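Long-range contact in ABC-type amino acid transport system, permease component (Caldanaerobacter subterraneus subsp. tengcongensis MB4, PDB 4YMU), which probably acts as the membrane-spanning permease subunit of an ABC importer that carries amino acids, and binds arginine within the membrane domain: residues Ile20-Leu25 against Phe168-Arg173. Sequence-based numbering, arbitrary orientation.
Sequences IMTLKL and FADLTR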
loop_
_atom_site.group_PDB
_atom_site.type_symbol
_atom_site.label_atom_id
_atom_site.label_comp_id
_atom_site.label_asym_id
_atom_site.label_seq_id
_atom_site.Cartn_x
_atom_site.Cartn_y
_atom_site.Cartn_z
ATOM N N ILE C 20 -4.706 38.176 2.537
ATOM C CA ILE C 20 -3.290 38.356 2.813
ATOM C C ILE C 20 -2.962 37.985 4.254
ATOM O O ILE C 20 -1.894 37.454 4.548
ATOM C CB ILE C 20 -2.854 39.794 2.520
ATOM C CG1 ILE C 20 -2.946 40.076 1.024
ATOM C CG2 ILE C 20 -1.448 40.062 3.039
ATOM C CD1 ILE C 20 -2.267 41.363 0.618
ATOM N N MET C 21 -3.900 38.248 5.151
ATOM C CA MET C 21 -3.694 37.980 6.566
ATOM C C MET C 21 -3.820 36.477 6.836
ATOM O O MET C 21 -3.093 35.923 7.658
ATOM C CB MET C 21 -4.683 38.784 7.415
ATOM C CG MET C 21 -4.086 39.401 8.669
ATOM S SD MET C 21 -2.987 40.806 8.354
ATOM C CE MET C 21 -2.050 40.885 9.879
ATOM N N THR C 22 -4.750 35.816 6.154
ATOM C CA THR C 22 -4.849 34.368 6.288
ATOM C C THR C 22 -3.534 33.735 5.832
ATOM O O THR C 22 -2.993 32.868 6.517
ATOM C CB THR C 22 -6.027 33.781 5.504
ATOM O OG1 THR C 22 -7.257 34.109 6.165
ATOM C CG2 THR C 22 -5.897 32.259 5.416
ATOM N N LEU C 23 -3.008 34.213 4.705
ATOM C CA LEU C 23 -1.709 33.776 4.177
ATOM C C LEU C 23 -0.587 33.971 5.196
ATOM O O LEU C 23 0.137 33.026 5.524
ATOM C CB LEU C 23 -1.364 34.552 2.904
ATOM C CG LEU C 23 -1.706 33.947 1.544
ATOM C CD1 LEU C 23 -3.077 33.312 1.562
ATOM C CD2 LEU C 23 -1.642 35.020 0.471
ATOM N N LYS C 24 -0.439 35.208 5.663
ATOM C CA LYS C 24 0.592 35.583 6.634
ATOM C C LYS C 24 0.556 34.712 7.893
ATOM O O LYS C 24 1.585 34.211 8.352
ATOM C CB LYS C 24 0.423 37.062 7.009
ATOM C CG LYS C 24 1.300 37.536 8.156
ATOM C CD LYS C 24 0.884 38.930 8.635
ATOM C CE LYS C 24 1.769 39.435 9.778
ATOM N NZ LYS C 24 1.297 40.730 10.384
ATOM N N LEU C 25 -0.643 34.530 8.433
ATOM C CA LEU C 25 -0.864 33.687 9.601
ATOM C C LEU C 25 -0.407 32.235 9.370
ATOM O O LEU C 25 0.405 31.698 10.133
ATOM C CB LEU C 25 -2.353 33.702 9.961
ATOM C CG LEU C 25 -2.801 33.576 11.422
ATOM C CD1 LEU C 25 -3.970 32.611 11.512
ATOM C CD2 LEU C 25 -1.683 33.170 12.376
ATOM N N PHE C 168 -9.043 38.197 15.428
ATOM C CA PHE C 168 -7.952 38.508 14.506
ATOM C C PHE C 168 -8.565 38.746 13.131
ATOM O O PHE C 168 -9.532 38.073 12.754
ATOM C CB PHE C 168 -6.920 37.385 14.468
ATOM C CG PHE C 168 -5.755 37.667 13.560
ATOM C CD1 PHE C 168 -4.780 38.588 13.929
ATOM C CD2 PHE C 168 -5.637 37.021 12.332
ATOM C CE1 PHE C 168 -3.705 38.859 13.093
ATOM C CE2 PHE C 168 -4.568 37.287 11.488
ATOM C CZ PHE C 168 -3.599 38.206 11.869
ATOM N N ALA C 169 -8.041 39.733 12.406
ATOM C CA ALA C 169 -8.663 40.166 11.149
ATOM C C ALA C 169 -8.297 39.311 9.923
ATOM O O ALA C 169 -7.796 39.828 8.916
ATOM C CB ALA C 169 -8.352 41.619 10.883
ATOM N N ASP C 170 -8.577 38.013 9.995
ATOM C CA ASP C 170 -8.288 37.118 8.887
ATOM C C ASP C 170 -9.354 37.296 7.817
ATOM O O ASP C 170 -10.130 38.247 7.853
ATOM C CB ASP C 170 -8.285 35.664 9.358
ATOM C CG ASP C 170 -9.690 35.140 9.621
ATOM O OD1 ASP C 170 -10.540 35.919 10.116
ATOM O OD2 ASP C 170 -9.969 33.967 9.287
ATOM N N LEU C 171 -9.403 36.371 6.872
ATOM C CA LEU C 171 -10.371 36.440 5.799
ATOM C C LEU C 171 -11.800 36.192 6.318
ATOM O O LEU C 171 -12.774 36.713 5.763
ATOM C CB LEU C 171 -9.993 35.428 4.715
ATOM C CG LEU C 171 -10.966 35.201 3.564
ATOM C CD1 LEU C 171 -11.036 36.430 2.676
ATOM C CD2 LEU C 171 -10.551 33.968 2.762
ATOM N N THR C 172 -11.929 35.397 7.377
ATOM C CA THR C 172 -13.250 35.037 7.883
ATOM C C THR C 172 -13.860 36.189 8.699
ATOM O O THR C 172 -15.071 36.464 8.628
ATOM C CB THR C 172 -13.179 33.741 8.724
ATOM O OG1 THR C 172 -12.901 32.634 7.858
ATOM C CG2 THR C 172 -14.491 33.470 9.417
ATOM N N ARG C 173 -12.998 36.886 9.438
ATOM C CA ARG C 173 -13.412 38.001 10.285
ATOM C C ARG C 173 -14.089 39.102 9.473
ATOM O O ARG C 173 -14.980 39.781 9.978
ATOM C CB ARG C 173 -12.213 38.555 11.048
ATOM C CG ARG C 173 -12.545 39.610 12.089
ATOM C CD ARG C 173 -13.732 39.215 12.966
ATOM N NE ARG C 173 -13.553 39.695 14.336
ATOM C CZ ARG C 173 -13.626 40.972 14.715
ATOM N NH1 ARG C 173 -13.879 41.931 13.830
ATOM N NH2 ARG C 173 -13.439 41.296 15.989
#
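Helix 12-44, most of it predicted to span the membrane, meets here the loop that runs from helix 129-160 to helix 174-182, in the membrane domain of a HisMQ-type permease. A T22-L171 hydrogen bond and a Met-aromatic contact of M21 with F168 carry it; L25 adds apolar packing on the same ring. The hydroxyl of T22 accepts from the loop backbone: L171 N lies 3.2 Å from T22 OG1, with an angle of 159° at the hydrogen. T22 OG1 stands anti to its own carbonyl carbon (chi1 -73°), which turns the oxygen to the loop. L171 CB lies close beside T22 OG1, at 3.4 Å. The CA atoms of T22 and D170, 5.1 Å apart, are the nearest pair across the two segments. One residue earlier, M21 crosses the F168 side chain at about a right angle. M21 CG sits 3.5 Å from F168 CZ, and M21 CE is 3.7 Å from the same carbon. The bend of M21 at chi2 brings both atoms there, with the sulfur 55° off the ring normal. L25 CG packs 4.1 Å from F168 CE2. M21 CB also touches the backbone oxygen of A169, the centre of an inverse gamma turn. D170 braces the loop from within. Its OD1 accepts from R173 N at 2.7 Å in an Asx motif, on the syn side and somewhat out of plane. Its OD2 accepts from T172 N, which comes from above the carboxylate plane, in an Asx turn. These bonds tie the carboxylate to the backbone leading into helix 174-182. A bound arginine lies about 11 Å from the T22 side chain. L157 and S160 of helix 129-160 pack on T22, V92 and L95 of helix 87-112 on L25, and I192 and Y196 of helix 186-214 on L171.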